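Local coordinates for protein hemoglobin component VII (Tokunagayusurika akamusi, PDB 1X46) that probably carries or stores oxygen in the midge larva, binding it at the iron of a heme held within a single-chain globin fold, at residues Asp24-Ser36 against Leu52-Thr66. Residues are numbered along the deposited sequence; the frame is centred on the assembly and turned at random.
Sequences DKEVDILYNFFKS and LESLKDTAPFALHAT. With HEM (protoporphyrin IX containing Fe), chain B.
Y31 takes K56 over one face of its ring, with L52 packed against CE1 and CD1, and sends its hydroxyl on to E53. CG stands anti to the backbone N (chi1 174°), which carries the ring along the helix flank toward helix 52-55. On the K56 side, CE packs on the ring carbons, and NZ lies 3.9 Å from the Y31 ring centroid, 4° off the normal, a nearly ideal cation-pi contact. At the ring's edge Y31 OH donates a very short bond of 2.5 Å to E53 OE2, the carboxylate standing almost perpendicular to the ring, and a water that accepts from K56 NZ gives a weak bond to the same hydroxyl. A phenylalanine in its place lacks the hydroxyl, which would probably leave E53 OE2 without its donor and the bridging water without one of its partners. L52, whose branched end suits a niche between an aromatic and a helix flank, sets CG 3.6 Å from Y31 CE1 and CD1 against F34 CB.

In globin terms these are helices B (26-36) and E (59-78), with 52-55 in the D position; the axes of 26-36 and 59-66 come within 8.4 Å, at 94°. Small residues permit the close crossing: A65 CB rests 3.4 Å from E26 O. V27's beta-branch sends two methyls different ways, CG2 onto A62, CG1 to K56 CG and the F61 ring edge. F61 is a knob in the hole formed by V27, L30, Y31 and F34, with L30 CD2 over its face. That methyl also reaches H64, in the place of the globin distal histidine, whose NE2 lies 2.8 Å from the oxygen of the water on the heme iron; the iron's axial protein ligand is H99.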
# COMPACT_ATOMS: atom_id res chain seq x y z
N ASP A 24 -10.36 -3.09 6.97
CA ASP A 24 -11.69 -3.40 6.55
C ASP A 24 -12.35 -2.19 5.89
O ASP A 24 -13.57 -2.17 5.66
CB ASP A 24 -12.49 -3.91 7.74
CG ASP A 24 -12.74 -2.85 8.78
OD1 ASP A 24 -11.88 -1.95 8.97
OD2 ASP A 24 -13.78 -2.83 9.45
N LYS A 25 -11.53 -1.22 5.48
CA LYS A 25 -11.99 -0.04 4.76
C LYS A 25 -11.41 -0.03 3.35
O LYS A 25 -11.01 1.02 2.85
CB LYS A 25 -11.60 1.24 5.51
CG LYS A 25 -12.24 1.36 6.91
CD LYS A 25 -11.75 2.60 7.64
CE LYS A 25 -12.46 2.79 8.99
NZ LYS A 25 -12.18 1.69 9.97
N GLU A 26 -11.37 -1.20 2.70
CA GLU A 26 -10.70 -1.36 1.40
C GLU A 26 -11.22 -0.41 0.35
O GLU A 26 -10.45 0.24 -0.34
CB GLU A 26 -10.93 -2.79 0.88
CG GLU A 26 -10.64 -3.91 1.88
CD GLU A 26 -11.87 -4.42 2.59
OE1 GLU A 26 -12.67 -3.61 3.07
OE2 GLU A 26 -12.02 -5.67 2.68
N VAL A 27 -12.53 -0.29 0.25
CA VAL A 27 -13.13 0.59 -0.76
C VAL A 27 -12.74 2.04 -0.49
O VAL A 27 -12.37 2.76 -1.42
CB VAL A 27 -14.68 0.40 -0.78
CG1 VAL A 27 -15.39 1.55 -1.46
CG2 VAL A 27 -15.04 -0.94 -1.47
N ASP A 28 -12.79 2.45 0.78
CA ASP A 28 -12.44 3.83 1.13
C ASP A 28 -10.97 4.09 0.87
O ASP A 28 -10.61 5.21 0.44
CB ASP A 28 -12.80 4.17 2.57
CG ASP A 28 -14.30 4.24 2.82
OD1 ASP A 28 -15.09 4.43 1.88
OD2 ASP A 28 -14.77 4.10 3.98
N ILE A 29 -10.11 3.09 1.10
CA ILE A 29 -8.68 3.29 0.83
C ILE A 29 -8.48 3.52 -0.67
O ILE A 29 -7.75 4.44 -1.08
CB ILE A 29 -7.86 2.04 1.29
CG1 ILE A 29 -7.80 1.98 2.82
CG2 ILE A 29 -6.43 2.07 0.67
CD1 ILE A 29 -7.37 0.61 3.34
N LEU A 30 -9.12 2.70 -1.51
CA LEU A 30 -8.97 2.87 -2.95
C LEU A 30 -9.56 4.17 -3.44
O LEU A 30 -8.98 4.87 -4.30
CB LEU A 30 -9.55 1.67 -3.75
CG LEU A 30 -9.31 1.66 -5.26
CD1 LEU A 30 -7.79 1.68 -5.54
CD2 LEU A 30 -9.97 0.41 -5.91
N TYR A 31 -10.76 4.49 -2.94
CA TYR A 31 -11.36 5.77 -3.30
C TYR A 31 -10.42 6.93 -2.92
O TYR A 31 -10.23 7.84 -3.75
CB TYR A 31 -12.71 5.91 -2.60
CG TYR A 31 -13.33 7.27 -2.80
CD1 TYR A 31 -14.19 7.51 -3.86
CD2 TYR A 31 -13.06 8.30 -1.90
CE1 TYR A 31 -14.77 8.76 -4.04
CE2 TYR A 31 -13.64 9.57 -2.09
CZ TYR A 31 -14.49 9.76 -3.16
OH TYR A 31 -15.09 10.98 -3.37
N ASN A 32 -9.81 6.87 -1.73
CA ASN A 32 -8.92 7.95 -1.32
C ASN A 32 -7.71 8.08 -2.24
O ASN A 32 -7.28 9.17 -2.61
CB ASN A 32 -8.48 7.74 0.11
CG ASN A 32 -7.60 8.85 0.60
OD1 ASN A 32 -8.05 10.00 0.72
ND2 ASN A 32 -6.36 8.52 0.91
N PHE A 33 -7.18 6.94 -2.66
CA PHE A 33 -6.05 6.93 -3.58
C PHE A 33 -6.42 7.57 -4.89
O PHE A 33 -5.71 8.48 -5.34
CB PHE A 33 -5.55 5.47 -3.75
CG PHE A 33 -4.45 5.33 -4.78
CD1 PHE A 33 -3.35 6.17 -4.78
CD2 PHE A 33 -4.53 4.33 -5.78
CE1 PHE A 33 -2.32 6.04 -5.74
CE2 PHE A 33 -3.53 4.20 -6.74
CZ PHE A 33 -2.41 5.04 -6.71
N PHE A 34 -7.53 7.16 -5.52
CA PHE A 34 -7.90 7.71 -6.81
C PHE A 34 -8.34 9.18 -6.69
O PHE A 34 -8.11 9.94 -7.63
CB PHE A 34 -9.04 6.87 -7.42
CG PHE A 34 -8.59 5.52 -7.96
CD1 PHE A 34 -7.25 5.22 -8.20
CD2 PHE A 34 -9.55 4.57 -8.27
CE1 PHE A 34 -6.88 3.98 -8.71
CE2 PHE A 34 -9.21 3.34 -8.79
CZ PHE A 34 -7.89 3.02 -9.01
N LYS A 35 -8.99 9.55 -5.59
CA LYS A 35 -9.38 10.96 -5.38
C LYS A 35 -8.11 11.83 -5.31
O LYS A 35 -8.08 12.91 -5.92
CB LYS A 35 -10.25 11.12 -4.12
CG LYS A 35 -10.87 12.50 -3.95
CD LYS A 35 -12.12 12.68 -4.82
CE LYS A 35 -12.83 13.99 -4.48
NZ LYS A 35 -12.55 15.08 -5.47
N SER A 36 -7.09 11.35 -4.62
CA SER A 36 -5.86 12.10 -4.45
C SER A 36 -5.00 12.07 -5.71
O SER A 36 -4.23 13.02 -5.98
CB SER A 36 -5.05 11.52 -3.32
OG SER A 36 -5.74 11.70 -2.10
N LEU A 52 -15.40 8.80 -10.56
CA LEU A 52 -15.07 8.13 -9.31
C LEU A 52 -16.26 8.02 -8.39
O LEU A 52 -16.38 7.04 -7.68
CB LEU A 52 -13.92 8.83 -8.61
CG LEU A 52 -13.40 8.17 -7.34
CD1 LEU A 52 -12.89 6.72 -7.58
CD2 LEU A 52 -12.33 9.09 -6.78
N GLU A 53 -17.16 9.02 -8.42
CA GLU A 53 -18.33 8.99 -7.56
C GLU A 53 -19.30 7.87 -7.94
O GLU A 53 -20.03 7.36 -7.08
CB GLU A 53 -19.04 10.34 -7.55
CG GLU A 53 -18.22 11.51 -6.98
CD GLU A 53 -17.66 11.23 -5.58
OE1 GLU A 53 -18.43 10.88 -4.66
OE2 GLU A 53 -16.44 11.33 -5.44
N SER A 54 -19.29 7.48 -9.23
CA SER A 54 -20.10 6.38 -9.76
C SER A 54 -19.50 5.03 -9.42
O SER A 54 -20.21 4.06 -9.21
CB SER A 54 -20.19 6.48 -11.29
OG SER A 54 -20.79 7.70 -11.68
N LEU A 55 -18.18 4.97 -9.41
CA LEU A 55 -17.49 3.70 -9.16
C LEU A 55 -17.63 3.16 -7.73
O LEU A 55 -17.69 1.93 -7.52
CB LEU A 55 -16.00 3.83 -9.50
CG LEU A 55 -15.64 3.87 -10.98
CD1 LEU A 55 -14.19 4.35 -11.14
CD2 LEU A 55 -15.80 2.49 -11.64
N LYS A 56 -17.63 4.02 -6.73
CA LYS A 56 -17.75 3.59 -5.35
C LYS A 56 -19.08 2.78 -5.09
O LYS A 56 -20.14 3.13 -5.58
CB LYS A 56 -17.60 4.80 -4.39
CG LYS A 56 -17.21 4.40 -2.99
CD LYS A 56 -16.58 5.49 -2.09
CE LYS A 56 -17.26 6.84 -2.17
NZ LYS A 56 -17.05 7.65 -0.92
N ASP A 57 -19.00 1.69 -4.33
CA ASP A 57 -20.14 0.80 -4.10
C ASP A 57 -20.52 -0.09 -5.29
O ASP A 57 -21.58 -0.70 -5.28
CB ASP A 57 -21.36 1.54 -3.54
CG ASP A 57 -21.05 2.24 -2.24
OD1 ASP A 57 -20.73 1.53 -1.26
OD2 ASP A 57 -21.07 3.47 -2.11
N THR A 58 -19.66 -0.16 -6.30
CA THR A 58 -19.83 -1.15 -7.37
C THR A 58 -18.90 -2.29 -7.15
O THR A 58 -17.81 -2.15 -6.56
CB THR A 58 -19.64 -0.58 -8.78
OG1 THR A 58 -18.26 -0.18 -9.00
CG2 THR A 58 -20.49 0.70 -8.96
N ALA A 59 -19.30 -3.44 -7.66
CA ALA A 59 -18.50 -4.64 -7.46
C ALA A 59 -17.12 -4.60 -8.10
O ALA A 59 -16.17 -5.02 -7.46
CB ALA A 59 -19.30 -5.93 -7.88
N PRO A 60 -16.96 -4.10 -9.34
CA PRO A 60 -15.60 -4.02 -9.89
C PRO A 60 -14.66 -3.17 -9.01
O PRO A 60 -13.47 -3.46 -8.91
CB PRO A 60 -15.82 -3.36 -11.25
CG PRO A 60 -17.24 -3.76 -11.60
CD PRO A 60 -17.97 -3.66 -10.33
N PHE A 61 -15.18 -2.10 -8.44
CA PHE A 61 -14.36 -1.27 -7.56
C PHE A 61 -13.97 -1.98 -6.26
O PHE A 61 -12.79 -1.99 -5.89
CB PHE A 61 -15.10 0.05 -7.24
CG PHE A 61 -14.21 1.13 -6.67
CD1 PHE A 61 -13.35 1.84 -7.49
CD2 PHE A 61 -14.26 1.43 -5.32
CE1 PHE A 61 -12.56 2.87 -6.95
CE2 PHE A 61 -13.46 2.47 -4.77
CZ PHE A 61 -12.60 3.16 -5.62
N ALA A 62 -14.94 -2.61 -5.59
CA ALA A 62 -14.64 -3.38 -4.40
C ALA A 62 -13.70 -4.55 -4.76
O ALA A 62 -12.85 -4.91 -3.97
CB ALA A 62 -15.93 -3.94 -3.80
N LEU A 63 -13.88 -5.13 -5.95
CA LEU A 63 -13.02 -6.23 -6.34
C LEU A 63 -11.54 -5.80 -6.36
O LEU A 63 -10.69 -6.44 -5.74
CB LEU A 63 -13.46 -6.80 -7.70
CG LEU A 63 -12.51 -7.87 -8.27
CD1 LEU A 63 -12.28 -9.08 -7.34
CD2 LEU A 63 -13.10 -8.30 -9.64
N HIS A 64 -11.24 -4.68 -7.03
CA HIS A 64 -9.85 -4.26 -7.10
C HIS A 64 -9.33 -3.83 -5.69
O HIS A 64 -8.19 -4.13 -5.32
CB HIS A 64 -9.59 -3.14 -8.10
CG HIS A 64 -8.14 -2.91 -8.26
ND1 HIS A 64 -7.34 -3.86 -8.85
CD2 HIS A 64 -7.31 -2.00 -7.71
CE1 HIS A 64 -6.08 -3.48 -8.75
NE2 HIS A 64 -6.03 -2.38 -8.03
N ALA A 65 -10.18 -3.12 -4.95
CA ALA A 65 -9.82 -2.70 -3.61
C ALA A 65 -9.44 -3.89 -2.74
O ALA A 65 -8.44 -3.86 -2.00
CB ALA A 65 -10.98 -1.88 -2.98
N THR A 66 -10.24 -4.96 -2.84
CA THR A 66 -9.97 -6.19 -2.11
C THR A 66 -8.69 -6.87 -2.55
O THR A 66 -7.95 -7.40 -1.70
CB THR A 66 -11.20 -7.12 -2.25
OG1 THR A 66 -12.33 -6.43 -1.72
CG2 THR A 66 -11.05 -8.40 -1.37
CHA HEM B . -3.29 -4.42 -10.53
CHB HEM B . -1.65 -4.70 -5.98
CHC HEM B . -0.07 -0.13 -6.30
CHD HEM B . -1.71 0.18 -10.83
C1A HEM B . -3.04 -4.86 -9.26
C2A HEM B . -3.44 -6.14 -8.73
C3A HEM B . -2.99 -6.19 -7.49
C4A HEM B . -2.24 -5.00 -7.18
CMA HEM B . -3.17 -7.38 -6.51
CAA HEM B . -4.34 -7.18 -9.47
CBA HEM B . -3.65 -8.04 -10.55
CGA HEM B . -2.63 -8.95 -9.91
O1A HEM B . -1.44 -8.88 -10.28
O2A HEM B . -2.99 -9.77 -9.02
C1B HEM B . -1.12 -3.48 -5.64
C2B HEM B . -0.57 -3.09 -4.36
C3B HEM B . -0.13 -1.82 -4.45
C4B HEM B . -0.38 -1.39 -5.81
CMB HEM B . -0.54 -4.03 -3.12
CAB HEM B . 0.54 -0.88 -3.42
CBB HEM B . 0.93 -1.25 -2.20
C1C HEM B . -0.37 0.37 -7.53
C2C HEM B . -0.07 1.71 -8.04
C3C HEM B . -0.56 1.80 -9.28
C4C HEM B . -1.13 0.52 -9.63
CMC HEM B . 0.68 2.81 -7.25
CAC HEM B . -0.49 3.02 -10.23
C1D HEM B . -2.22 -1.04 -11.16
C2D HEM B . -2.80 -1.35 -12.45
C3D HEM B . -3.28 -2.76 -12.36
C4D HEM B . -2.98 -3.17 -11.00
CMD HEM B . -2.89 -0.39 -13.66
CAD HEM B . -3.98 -3.57 -13.48
CBD HEM B . -5.47 -3.24 -13.53
CGD HEM B . -6.11 -3.93 -14.72
O1D HEM B . -5.56 -4.93 -15.23
O2D HEM B . -7.18 -3.46 -15.17
NA HEM B . -2.30 -4.20 -8.30
NB HEM B . -1.01 -2.39 -6.51
NC HEM B . -1.00 -0.34 -8.53
ND HEM B . -2.32 -2.16 -10.32
FE HEM B . -1.65 -2.27 -8.42
O HOH W 1 -14.83 7.49 1.31
O HOH W 2 -17.27 10.48 -1.49
O HOH W 3 -3.45 -1.47 -7.75